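Local coordinates for protein putative silent information regulator 2 (Leishmania infantum, PDB 5OL0) that probably removes acetyl groups from lysine side chains of proteins such as histones, consuming NAD and relying on a bound zinc ion, as a class I sirtuin, at residues A[25-28]-A[32-35]; A[13-18]-A[236-241]; A[51-56]-A[93-98]; A[104-109]-A[289-294]. All coordinates share one frame; numbering follows the deposited sequence.

Interaction 1 of 4, residues A[25-28]-A[32-35]; sequences AHYI and NVRR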
loop_
_atom_site.group_PDB
_atom_site.type_symbol
_atom_site.label_atom_id
_atom_site.label_comp_id
_atom_site.label_asym_id
_atom_site.label_seq_id
_atom_site.Cartn_x
_atom_site.Cartn_y
_atom_site.Cartn_z
ATOM N N ALA A 25 4.316 -10.874 -18.982
ATOM C CA ALA A 25 3.588 -12.129 -18.767
ATOM C C ALA A 25 4.384 -13.334 -19.300
ATOM O O ALA A 25 4.458 -14.374 -18.618
ATOM C CB ALA A 25 2.232 -12.099 -19.437
ATOM N N HIS A 26 4.925 -13.188 -20.509
ATOM C CA HIS A 26 5.864 -14.195 -21.102
ATOM C C HIS A 26 6.999 -14.510 -20.180
ATOM O O HIS A 26 7.331 -15.691 -19.983
ATOM C CB HIS A 26 6.561 -13.701 -22.384
ATOM C CG HIS A 26 5.813 -13.952 -23.656
ATOM N ND1 HIS A 26 5.753 -15.198 -24.251
ATOM C CD2 HIS A 26 5.189 -13.095 -24.510
ATOM C CE1 HIS A 26 5.076 -15.102 -25.388
ATOM N NE2 HIS A 26 4.725 -13.838 -25.567
ATOM N N TYR A 27 7.628 -13.473 -19.631
ATOM C CA TYR A 27 8.794 -13.670 -18.763
ATOM C C TYR A 27 8.384 -14.463 -17.517
ATOM O O TYR A 27 9.054 -15.437 -17.136
ATOM C CB TYR A 27 9.416 -12.329 -18.365
ATOM C CG TYR A 27 10.630 -12.373 -17.413
ATOM C CD1 TYR A 27 10.458 -12.468 -15.995
ATOM C CD2 TYR A 27 11.940 -12.235 -17.903
ATOM C CE1 TYR A 27 11.557 -12.511 -15.124
ATOM C CE2 TYR A 27 13.059 -12.219 -17.025
ATOM C CZ TYR A 27 12.870 -12.357 -15.654
ATOM O OH TYR A 27 13.937 -12.391 -14.793
ATOM N N ILE A 28 7.288 -14.060 -16.891
ATOM C CA ILE A 28 6.752 -14.806 -15.726
ATOM C C ILE A 28 6.480 -16.301 -16.058
ATOM O O ILE A 28 6.826 -17.210 -15.259
ATOM C CB ILE A 28 5.476 -14.149 -15.190
ATOM C CG1 ILE A 28 5.817 -12.807 -14.452
ATOM C CG2 ILE A 28 4.752 -15.068 -14.246
ATOM C CD1 ILE A 28 4.595 -11.955 -14.234
ATOM N N ASN A 32 9.023 -19.366 -15.295
ATOM C CA ASN A 32 8.379 -19.930 -14.111
ATOM C C ASN A 32 8.660 -19.092 -12.824
ATOM O O ASN A 32 9.172 -19.598 -11.820
ATOM C CB ASN A 32 8.835 -21.383 -13.880
ATOM C CG ASN A 32 7.993 -22.090 -12.852
ATOM O OD1 ASN A 32 6.793 -21.823 -12.699
ATOM N ND2 ASN A 32 8.633 -22.984 -12.110
ATOM N N VAL A 33 8.287 -17.826 -12.869
ATOM C CA VAL A 33 8.547 -16.919 -11.752
ATOM C C VAL A 33 7.576 -17.205 -10.651
ATOM O O VAL A 33 6.393 -17.129 -10.864
ATOM C CB VAL A 33 8.414 -15.445 -12.186
ATOM C CG1 VAL A 33 8.499 -14.529 -10.970
ATOM C CG2 VAL A 33 9.580 -15.118 -13.126
ATOM N N ARG A 34 8.112 -17.525 -9.488
ATOM C CA ARG A 34 7.356 -17.883 -8.296
ATOM C C ARG A 34 7.553 -16.971 -7.095
ATOM O O ARG A 34 6.851 -17.128 -6.091
ATOM C CB ARG A 34 7.835 -19.282 -7.771
ATOM C CG ARG A 34 7.602 -20.471 -8.673
ATOM C CD ARG A 34 6.129 -20.807 -8.733
ATOM N NE ARG A 34 5.792 -21.606 -9.900
ATOM C CZ ARG A 34 4.547 -21.915 -10.281
ATOM N NH1 ARG A 34 3.480 -21.530 -9.572
ATOM N NH2 ARG A 34 4.364 -22.638 -11.381
ATOM N N ARG A 35 8.541 -16.099 -7.125
ATOM C CA ARG A 35 8.831 -15.262 -5.998
ATOM C C ARG A 35 8.573 -13.763 -6.402
ATOM O O ARG A 35 9.527 -12.990 -6.626
ATOM C CB ARG A 35 10.266 -15.525 -5.531
ATOM C CG ARG A 35 10.437 -17.017 -5.141
ATOM C CD ARG A 35 11.563 -17.235 -4.213
ATOM N NE ARG A 35 12.789 -16.640 -4.738
ATOM C CZ ARG A 35 13.725 -17.272 -5.442
ATOM N NH1 ARG A 35 13.601 -18.570 -5.758
ATOM N NH2 ARG A 35 14.816 -16.600 -5.823
#
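V33 turns back against the end of helix 21-30, and its backbone N gives a nearly straight hydrogen bond (168°) to I28 O, 2.9 Å away. The packed part of the contact lies on the V33 side chain, whose CB is directed toward the helix. Its CG2 branch, set beside the backbone N, comes to 3.8 Å from Y27 CE1, meeting the ring obliquely. The tyrosine reaches this place because its CG lies anti to the backbone N (chi1 178°), which carries the ring along the helix toward the turn. V33 CB stands a looser 4.2 Å from I28 CG2, and both side chains continue inward onto L213 of the central sheet. N32 forms the solvent side. Its CB points away from the helix, and its OD1 takes two weak hydrogen bonds from the guanidinium of R34, the nearer from NH2 at 2.9 Å. E212 accepts from R34 N and forms a salt bridge with R35. With N32 at positive phi (48°) as the C' residue and a second bond from N32 N to R29 O, the arrangement is a Schellman motif, which ends the helix and leads the chain into strand 36-40.

Interaction 2 of 4, residues A[13-18]-A[236-241]; sequences EHVLGE and SVPRVV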
loop_
_atom_site.group_PDB
_atom_site.type_symbol
_atom_site.label_atom_id
_atom_site.label_comp_id
_atom_site.label_asym_id
_atom_site.label_seq_id
_atom_site.Cartn_x
_atom_site.Cartn_y
_atom_site.Cartn_z
ATOM N N GLU A 13 19.322 -3.468 -23.935
ATOM C CA GLU A 13 18.587 -4.750 -24.003
ATOM C C GLU A 13 18.012 -5.046 -22.625
ATOM O O GLU A 13 18.767 -5.171 -21.616
ATOM C CB GLU A 13 19.481 -5.948 -24.382
ATOM C CG GLU A 13 19.711 -6.105 -25.859
ATOM C CD GLU A 13 18.450 -6.419 -26.633
ATOM O OE1 GLU A 13 17.526 -7.102 -26.107
ATOM O OE2 GLU A 13 18.420 -5.965 -27.783
ATOM N N HIS A 14 16.704 -5.250 -22.624
ATOM C CA HIS A 14 15.933 -5.401 -21.418
ATOM C C HIS A 14 15.910 -6.841 -20.892
ATOM O O HIS A 14 15.667 -7.800 -21.617
ATOM C CB HIS A 14 14.485 -4.914 -21.643
ATOM C CG HIS A 14 13.897 -4.328 -20.407
ATOM N ND1 HIS A 14 13.489 -5.116 -19.368
ATOM C CD2 HIS A 14 13.761 -3.039 -19.987
ATOM C CE1 HIS A 14 13.095 -4.353 -18.366
ATOM N NE2 HIS A 14 13.246 -3.091 -18.717
ATOM N N VAL A 15 16.050 -6.984 -19.592
ATOM C CA VAL A 15 15.885 -8.296 -18.946
ATOM C C VAL A 15 14.546 -8.975 -19.332
ATOM O O VAL A 15 14.463 -10.212 -19.332
ATOM C CB VAL A 15 16.006 -8.119 -17.407
ATOM C CG1 VAL A 15 15.547 -9.312 -16.627
ATOM C CG2 VAL A 15 17.456 -7.835 -17.040
ATOM N N LEU A 16 13.495 -8.193 -19.627
ATOM C CA LEU A 16 12.193 -8.788 -19.971
ATOM C C LEU A 16 12.055 -9.207 -21.460
ATOM O O LEU A 16 11.025 -9.780 -21.821
ATOM C CB LEU A 16 11.031 -7.856 -19.602
ATOM C CG LEU A 16 10.786 -7.594 -18.132
ATOM C CD1 LEU A 16 9.691 -6.533 -17.992
ATOM C CD2 LEU A 16 10.404 -8.877 -17.392
ATOM N N GLY A 17 13.039 -8.870 -22.297
ATOM C CA GLY A 17 12.963 -9.089 -23.737
ATOM C C GLY A 17 12.234 -7.896 -24.285
ATOM O O GLY A 17 12.842 -6.910 -24.622
ATOM N N GLU A 18 10.908 -7.958 -24.309
ATOM C CA GLU A 18 10.085 -6.800 -24.665
ATOM C C GLU A 18 9.534 -6.192 -23.406
ATOM O O GLU A 18 8.851 -6.875 -22.665
ATOM C CB GLU A 18 8.935 -7.215 -25.573
ATOM C CG GLU A 18 9.384 -7.752 -26.916
ATOM C CD GLU A 18 10.266 -6.748 -27.634
ATOM O OE1 GLU A 18 9.741 -5.666 -28.011
ATOM O OE2 GLU A 18 11.484 -7.027 -27.780
ATOM N N SER A 236 19.687 -7.465 -10.830
ATOM C CA SER A 236 19.323 -8.051 -12.108
ATOM C C SER A 236 17.842 -8.354 -12.257
ATOM O O SER A 236 17.405 -8.709 -13.361
ATOM C CB SER A 236 20.068 -9.380 -12.245
ATOM O OG SER A 236 19.766 -10.213 -11.106
ATOM N N VAL A 237 17.043 -8.245 -11.205
ATOM C CA VAL A 237 15.640 -8.646 -11.363
ATOM C C VAL A 237 14.754 -7.508 -11.906
ATOM O O VAL A 237 14.952 -6.361 -11.553
ATOM C CB VAL A 237 15.029 -9.275 -10.115
ATOM C CG1 VAL A 237 15.837 -10.514 -9.700
ATOM C CG2 VAL A 237 14.797 -8.260 -9.030
ATOM N N PRO A 238 13.771 -7.841 -12.737
ATOM C CA PRO A 238 12.876 -6.841 -13.265
ATOM C C PRO A 238 12.049 -6.145 -12.168
ATOM O O PRO A 238 11.647 -6.795 -11.149
ATOM C CB PRO A 238 11.965 -7.603 -14.227
ATOM C CG PRO A 238 12.185 -9.038 -13.945
ATOM C CD PRO A 238 13.489 -9.185 -13.263
ATOM N N ARG A 239 11.836 -4.836 -12.374
ATOM C CA ARG A 239 11.050 -4.038 -11.468
ATOM C C ARG A 239 10.009 -3.309 -12.306
ATOM O O ARG A 239 10.355 -2.552 -13.182
ATOM C CB ARG A 239 11.921 -3.086 -10.654
ATOM C CG ARG A 239 13.096 -3.726 -9.949
ATOM C CD ARG A 239 13.771 -2.787 -8.951
ATOM N NE ARG A 239 14.416 -1.674 -9.645
ATOM C CZ ARG A 239 15.144 -0.718 -9.040
ATOM N NH1 ARG A 239 15.377 -0.715 -7.730
ATOM N NH2 ARG A 239 15.687 0.229 -9.764
ATOM N N VAL A 240 8.739 -3.602 -12.076
ATOM C CA VAL A 240 7.668 -3.125 -12.910
ATOM C C VAL A 240 6.967 -2.059 -12.100
ATOM O O VAL A 240 6.496 -2.341 -11.000
ATOM C CB VAL A 240 6.678 -4.294 -13.262
ATOM C CG1 VAL A 240 5.453 -3.764 -13.961
ATOM C CG2 VAL A 240 7.371 -5.274 -14.195
ATOM N N VAL A 241 6.886 -0.841 -12.609
ATOM C CA VAL A 241 6.237 0.231 -11.845
ATOM C C VAL A 241 4.994 0.589 -12.616
ATOM O O VAL A 241 5.095 0.897 -13.809
ATOM C CB VAL A 241 7.128 1.459 -11.653
ATOM C CG1 VAL A 241 6.386 2.520 -10.857
ATOM C CG2 VAL A 241 8.443 1.050 -10.969
#
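G17 N donates to H14 O at 2.9 Å, closing the type I turn that carries V15 and L16 onto P238 of the segment 236-241. Inside the turn L16 N donates to H14 ND1 at 3.1 Å; the bond is almost straight (169°), and L16 N lies in the imidazole plane, only 1° out of it. The other ring nitrogen, NE2, is bonded to D279 O, and together the two bonds fix the rotation of the histidine. Across the contact everything is apolar or van der Waals. V15 crosses P238 at about a right angle: both its methyls, CG1 and CG2, lie 3.8 Å from S236 O, and CG1 also reaches P238 CD at 3.9 Å. L16 meets the CB-CG side of the same ring obliquely. With CG beside its backbone N (chi1 -67°), it brings CD2 to 3.8 Å from P238 CB and almost as near P238 CG. The proline is thus shared between two neighbouring side chains of the turn, and Y27 of helix 21-30 touches all three residues. The contact lays the N-terminal turn on the entrance to strand 239-242, in the parallel sheet of the sirtuin Rossmann-type domain.

Interaction 3 of 4, residues A[51-56]-A[93-98]; sequences PDFRSP and RELNLW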
loop_
_atom_site.group_PDB
_atom_site.type_symbol
_atom_site.label_atom_id
_atom_site.label_comp_id
_atom_site.label_asym_id
_atom_site.label_seq_id
_atom_site.Cartn_x
_atom_site.Cartn_y
_atom_site.Cartn_z
ATOM N N PRO A 51 -11.309 8.702 -0.733
ATOM C CA PRO A 51 -11.079 10.170 -0.753
ATOM C C PRO A 51 -9.588 10.551 -0.787
ATOM O O PRO A 51 -8.869 10.267 0.190
ATOM C CB PRO A 51 -11.708 10.658 0.589
ATOM C CG PRO A 51 -12.694 9.610 0.989
ATOM C CD PRO A 51 -12.193 8.312 0.406
ATOM N N ASP A 52 -9.135 11.141 -1.902
ATOM C CA ASP A 52 -7.794 11.774 -1.988
ATOM C C ASP A 52 -7.670 13.066 -1.140
ATOM O O ASP A 52 -8.375 14.056 -1.410
ATOM C CB ASP A 52 -7.440 12.115 -3.433
ATOM C CG ASP A 52 -5.957 12.334 -3.636
ATOM O OD1 ASP A 52 -5.254 12.887 -2.753
ATOM O OD2 ASP A 52 -5.477 11.928 -4.700
ATOM N N PHE A 53 -6.745 13.044 -0.168
ATOM C CA PHE A 53 -6.390 14.214 0.667
ATOM C C PHE A 53 -6.281 15.488 -0.160
ATOM O O PHE A 53 -6.648 16.574 0.294
ATOM C CB PHE A 53 -4.958 14.116 1.304
ATOM C CG PHE A 53 -4.670 12.884 2.109
ATOM C CD1 PHE A 53 -5.447 12.543 3.222
ATOM C CD2 PHE A 53 -3.546 12.097 1.799
ATOM C CE1 PHE A 53 -5.148 11.404 3.963
ATOM C CE2 PHE A 53 -3.244 10.959 2.542
ATOM C CZ PHE A 53 -4.048 10.608 3.618
ATOM N N ARG A 54 -5.647 15.329 -1.326
ATOM C CA ARG A 54 -5.104 16.428 -2.112
ATOM C C ARG A 54 -6.091 17.028 -3.085
ATOM O O ARG A 54 -5.777 18.062 -3.706
ATOM C CB ARG A 54 -3.853 15.970 -2.876
ATOM C CG ARG A 54 -2.602 15.659 -2.031
ATOM C CD ARG A 54 -1.526 15.000 -2.898
ATOM N NE ARG A 54 -2.100 13.887 -3.682
ATOM C CZ ARG A 54 -1.509 13.258 -4.709
ATOM N NH1 ARG A 54 -2.157 12.269 -5.339
ATOM N NH2 ARG A 54 -0.289 13.603 -5.119
ATOM N N SER A 55 -7.262 16.400 -3.222
ATOM C CA SER A 55 -8.268 16.808 -4.175
ATOM C C SER A 55 -9.213 17.886 -3.625
ATOM O O SER A 55 -9.987 17.601 -2.709
ATOM C CB SER A 55 -9.113 15.596 -4.585
ATOM O OG SER A 55 -10.271 16.069 -5.252
ATOM N N PRO A 56 -9.190 19.102 -4.205
ATOM C CA PRO A 56 -10.015 20.226 -3.714
ATOM C C PRO A 56 -11.532 20.060 -3.580
ATOM O O PRO A 56 -12.089 20.552 -2.624
ATOM C CB PRO A 56 -9.656 21.367 -4.678
ATOM C CG PRO A 56 -8.197 21.119 -4.920
ATOM C CD PRO A 56 -8.117 19.614 -5.093
ATOM N N ARG A 93 -12.919 10.359 10.764
ATOM C CA ARG A 93 -14.349 10.351 10.558
ATOM C C ARG A 93 -14.770 10.457 9.082
ATOM O O ARG A 93 -15.835 9.959 8.707
ATOM C CB ARG A 93 -14.973 11.582 11.248
ATOM C CG ARG A 93 -15.487 11.367 12.623
ATOM C CD ARG A 93 -16.362 12.546 13.068
ATOM N NE ARG A 93 -15.580 13.742 13.387
ATOM C CZ ARG A 93 -14.774 13.887 14.462
ATOM N NH1 ARG A 93 -14.586 12.907 15.356
ATOM N NH2 ARG A 93 -14.104 15.026 14.638
ATOM N N GLU A 94 -13.979 11.169 8.282
ATOM C CA GLU A 94 -14.261 11.383 6.868
ATOM C C GLU A 94 -13.711 10.357 5.879
ATOM O O GLU A 94 -14.276 10.178 4.821
ATOM C CB GLU A 94 -13.831 12.809 6.486
ATOM C CG GLU A 94 -14.603 13.835 7.308
ATOM C CD GLU A 94 -14.483 15.229 6.755
ATOM O OE1 GLU A 94 -13.341 15.753 6.694
ATOM O OE2 GLU A 94 -15.540 15.795 6.383
ATOM N N LEU A 95 -12.640 9.662 6.226
ATOM C CA LEU A 95 -12.011 8.738 5.292
ATOM C C LEU A 95 -12.739 7.434 5.132
ATOM O O LEU A 95 -12.559 6.801 4.116
ATOM C CB LEU A 95 -10.595 8.462 5.700
ATOM C CG LEU A 95 -9.620 9.610 5.420
ATOM C CD1 LEU A 95 -8.425 9.428 6.330
ATOM C CD2 LEU A 95 -9.169 9.641 3.975
ATOM N N ASN A 96 -13.504 7.014 6.153
ATOM C CA ASN A 96 -14.338 5.803 6.081
ATOM C C ASN A 96 -13.532 4.525 5.869
ATOM O O ASN A 96 -13.933 3.664 5.131
ATOM C CB ASN A 96 -15.422 5.973 4.974
ATOM C CG ASN A 96 -16.704 6.501 5.533
ATOM O OD1 ASN A 96 -17.114 6.102 6.623
ATOM N ND2 ASN A 96 -17.343 7.417 4.803
ATOM N N LEU A 97 -12.361 4.447 6.501
ATOM C CA LEU A 97 -11.438 3.344 6.268
ATOM C C LEU A 97 -11.713 2.125 7.133
ATOM O O LEU A 97 -10.951 1.174 7.086
ATOM C CB LEU A 97 -9.987 3.815 6.494
ATOM C CG LEU A 97 -9.591 4.835 5.419
ATOM C CD1 LEU A 97 -8.220 5.435 5.705
ATOM C CD2 LEU A 97 -9.608 4.237 4.054
ATOM N N TRP A 98 -12.785 2.173 7.927
ATOM C CA TRP A 98 -13.184 1.065 8.812
ATOM C C TRP A 98 -13.464 -0.099 7.907
ATOM O O TRP A 98 -14.103 0.100 6.873
ATOM C CB TRP A 98 -14.491 1.413 9.591
ATOM C CG TRP A 98 -14.426 2.760 10.183
ATOM C CD1 TRP A 98 -15.042 3.880 9.702
ATOM C CD2 TRP A 98 -13.604 3.196 11.291
ATOM N NE1 TRP A 98 -14.745 4.935 10.477
ATOM C CE2 TRP A 98 -13.814 4.581 11.421
ATOM C CE3 TRP A 98 -12.746 2.544 12.189
ATOM C CZ2 TRP A 98 -13.219 5.353 12.442
ATOM C CZ3 TRP A 98 -12.138 3.295 13.206
ATOM C CH2 TRP A 98 -12.374 4.697 13.316
#
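The loop that leaves strand 36-40 of the Rossmann-type domain and leads to helix 59-67 here meets the end of helix 85-95, and the meeting is carried by P51, F53 and L95. L95 supplies most of the surface from the helix side. Its CG sits beside the backbone N (chi1 -74°), which brings the CD2 branch to the loop although CB itself is not directed there. CD2 lies 3.8 Å from P51 O and is more loosely set against the side chains, 4.4 Å from P51 CB and equally far from F53 CE1, so that one methyl fits between the proline and the aromatic ring. The methyl meets that ring obliquely. Elsewhere on the proline, P51 CD lies 4.0 Å from L95 O, and P51 CG a longer 4.2 Å from E94 O; the E94 carboxylate turns elsewhere, OE1 bonding N63 ND2. I60 of helix 59-67 touches both P51 and L95 and completes the apolar cluster.

The loop has its own bracing. D52 OD1 receives R54 N at 2.9 Å from above the carboxylate plane, 35° out of it, which makes an Asx turn inside the type I turn from D52 to S55. The R54 guanidinium folds back on the same carboxylate with a weak salt bridge, NH1 to OD2 at 3.4 Å. After L95, N96 adopts positive phi and the chain leaves the helix. The side chain of L95 is about 6 Å from that of I128, a probable NAD-binding residue, consistent with a place at the border of the sirtuin cofactor pocket.

Interaction 4 of 4, residues A[104-109]-A[289-294]; sequences PTAVHH and NVVTLA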
loop_
_atom_site.group_PDB
_atom_site.type_symbol
_atom_site.label_atom_id
_atom_site.label_comp_id
_atom_site.label_asym_id
_atom_site.label_seq_id
_atom_site.Cartn_x
_atom_site.Cartn_y
_atom_site.Cartn_z
ATOM N N PRO A 104 -12.480 -4.301 -2.544
ATOM C CA PRO A 104 -11.257 -4.448 -3.319
ATOM C C PRO A 104 -11.412 -4.144 -4.771
ATOM O O PRO A 104 -12.451 -4.389 -5.332
ATOM C CB PRO A 104 -10.883 -5.922 -3.162
ATOM C CG PRO A 104 -11.711 -6.447 -2.064
ATOM C CD PRO A 104 -12.853 -5.533 -1.822
ATOM N N THR A 105 -10.333 -3.651 -5.353
ATOM C CA THR A 105 -10.215 -3.330 -6.764
ATOM C C THR A 105 -9.656 -4.531 -7.558
ATOM O O THR A 105 -9.284 -5.562 -6.989
ATOM C CB THR A 105 -9.326 -2.101 -7.024
ATOM O OG1 THR A 105 -7.938 -2.440 -6.873
ATOM C CG2 THR A 105 -9.710 -0.882 -6.153
ATOM N N ALA A 106 -9.607 -4.371 -8.872
ATOM C CA ALA A 106 -8.967 -5.324 -9.759
ATOM C C ALA A 106 -7.503 -5.598 -9.353
ATOM O O ALA A 106 -7.079 -6.745 -9.303
ATOM C CB ALA A 106 -9.054 -4.817 -11.194
ATOM N N VAL A 107 -6.752 -4.571 -8.972
ATOM C CA VAL A 107 -5.379 -4.803 -8.484
ATOM C C VAL A 107 -5.395 -5.774 -7.278
ATOM O O VAL A 107 -4.599 -6.707 -7.202
ATOM C CB VAL A 107 -4.731 -3.456 -8.071
ATOM C CG1 VAL A 107 -3.494 -3.670 -7.217
ATOM C CG2 VAL A 107 -4.378 -2.607 -9.296
ATOM N N HIS A 108 -6.251 -5.490 -6.308
ATOM C CA HIS A 108 -6.316 -6.291 -5.096
ATOM C C HIS A 108 -6.667 -7.797 -5.337
ATOM O O HIS A 108 -6.062 -8.771 -4.743
ATOM C CB HIS A 108 -7.269 -5.642 -4.078
ATOM C CG HIS A 108 -6.904 -4.236 -3.681
ATOM N ND1 HIS A 108 -5.939 -3.957 -2.737
ATOM C CD2 HIS A 108 -7.384 -3.036 -4.079
ATOM C CE1 HIS A 108 -5.837 -2.649 -2.589
ATOM N NE2 HIS A 108 -6.707 -2.068 -3.378
ATOM N N HIS A 109 -7.676 -7.995 -6.169
ATOM C CA HIS A 109 -8.065 -9.329 -6.595
ATOM C C HIS A 109 -6.920 -9.990 -7.378
ATOM O O HIS A 109 -6.700 -11.165 -7.229
ATOM C CB HIS A 109 -9.332 -9.271 -7.462
ATOM C CG HIS A 109 -10.561 -8.930 -6.683
ATOM N ND1 HIS A 109 -10.953 -9.658 -5.587
ATOM C CD2 HIS A 109 -11.469 -7.940 -6.829
ATOM C CE1 HIS A 109 -12.058 -9.137 -5.101
ATOM N NE2 HIS A 109 -12.412 -8.118 -5.855
ATOM N N ASN A 289 -4.174 -1.811 -16.487
ATOM C CA ASN A 289 -2.939 -2.524 -16.747
ATOM C C ASN A 289 -2.913 -3.892 -16.113
ATOM O O ASN A 289 -2.430 -4.830 -16.738
ATOM C CB ASN A 289 -1.727 -1.719 -16.306
ATOM C CG ASN A 289 -1.493 -0.504 -17.201
ATOM O OD1 ASN A 289 -1.725 -0.574 -18.381
ATOM N ND2 ASN A 289 -1.042 0.594 -16.631
ATOM N N VAL A 290 -3.491 -4.029 -14.926
ATOM C CA VAL A 290 -3.516 -5.336 -14.263
ATOM C C VAL A 290 -4.443 -6.260 -15.020
ATOM O O VAL A 290 -4.157 -7.435 -15.134
ATOM C CB VAL A 290 -3.892 -5.173 -12.797
ATOM C CG1 VAL A 290 -4.391 -6.410 -12.172
ATOM C CG2 VAL A 290 -2.677 -4.662 -12.021
ATOM N N VAL A 291 -5.538 -5.726 -15.524
ATOM C CA VAL A 291 -6.512 -6.550 -16.266
ATOM C C VAL A 291 -5.808 -7.095 -17.524
ATOM O O VAL A 291 -5.827 -8.330 -17.787
ATOM C CB VAL A 291 -7.787 -5.773 -16.580
ATOM C CG1 VAL A 291 -8.606 -6.435 -17.697
ATOM C CG2 VAL A 291 -8.623 -5.600 -15.303
ATOM N N THR A 292 -5.107 -6.208 -18.233
ATOM C CA THR A 292 -4.341 -6.650 -19.411
ATOM C C THR A 292 -3.304 -7.686 -19.061
ATOM O O THR A 292 -3.187 -8.660 -19.752
ATOM C CB THR A 292 -3.675 -5.480 -20.071
ATOM O OG1 THR A 292 -4.671 -4.536 -20.346
ATOM C CG2 THR A 292 -2.939 -5.863 -21.402
ATOM N N LEU A 293 -2.524 -7.447 -18.007
ATOM C CA LEU A 293 -1.557 -8.433 -17.535
ATOM C C LEU A 293 -2.163 -9.785 -17.252
ATOM O O LEU A 293 -1.628 -10.867 -17.659
ATOM C CB LEU A 293 -0.762 -7.895 -16.330
ATOM C CG LEU A 293 0.285 -8.771 -15.701
ATOM C CD1 LEU A 293 1.309 -9.249 -16.728
ATOM C CD2 LEU A 293 0.957 -7.970 -14.579
ATOM N N ALA A 294 -3.312 -9.747 -16.622
ATOM C CA ALA A 294 -4.059 -10.951 -16.315
ATOM C C ALA A 294 -4.435 -11.732 -17.577
ATOM O O ALA A 294 -4.268 -12.969 -17.609
ATOM C CB ALA A 294 -5.291 -10.619 -15.519
#
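Two helical segments run past each other here, with CA atoms closest between V107 and V290 at 6.1 Å and between A106 and V291 at 7.1 Å, and no hydrogen bond joins them. V290 points its CB at helix 106-116 and divides its two methyls between different targets. CG1, anti to the backbone N (chi1 160°), lies 3.9 Å from A106 O, against the first turn of the helix. CG2 instead meets V107 CG2 at 3.8 Å, methyl to methyl, with the two valine side chains crossing at about a right angle. Beside this pair, A106 CB stands 4.2 Å from V291 CG2, a lighter contact. T105 caps the helix start: its OG1 takes a weak bond from V107 N, 3.2 Å long and bent to 121°, and the same N-H also reaches Q287 OE1, so the first turn is tied by a polar side chain to the helix it packs on. V107 lies about 4 Å, side chain to side chain, from C286, a likely NAD-binding residue, consistent with a place beside the cofactor site. Around the contact, F110 covers V290 from within helix 106-116, M307 of helix 300-308 lies on A106, and L293 turns to L24 and A25 of helix 21-30.

How the interactions relate
From the N terminus, the turn at 13-18 opens interaction 2, which closes only when the chain returns at 236-241. Within that long loop lie interaction 1, a local closure where helix 21-30 ends and strand 36-40 begins, and, later, interaction 3, joining the loop after that strand to helix 85-95. Interaction 4 opens at 104-109 and closes at 289-294, beyond the close of interaction 2, so these two cross. Interactions 1 and 2 touch through Y27, and interactions 1 and 4 through A25 and L293, linking the N-terminal turn, the central sheet and helix 286-296. Interaction 3 stands apart, its centre about 36 Å from that of interaction 1.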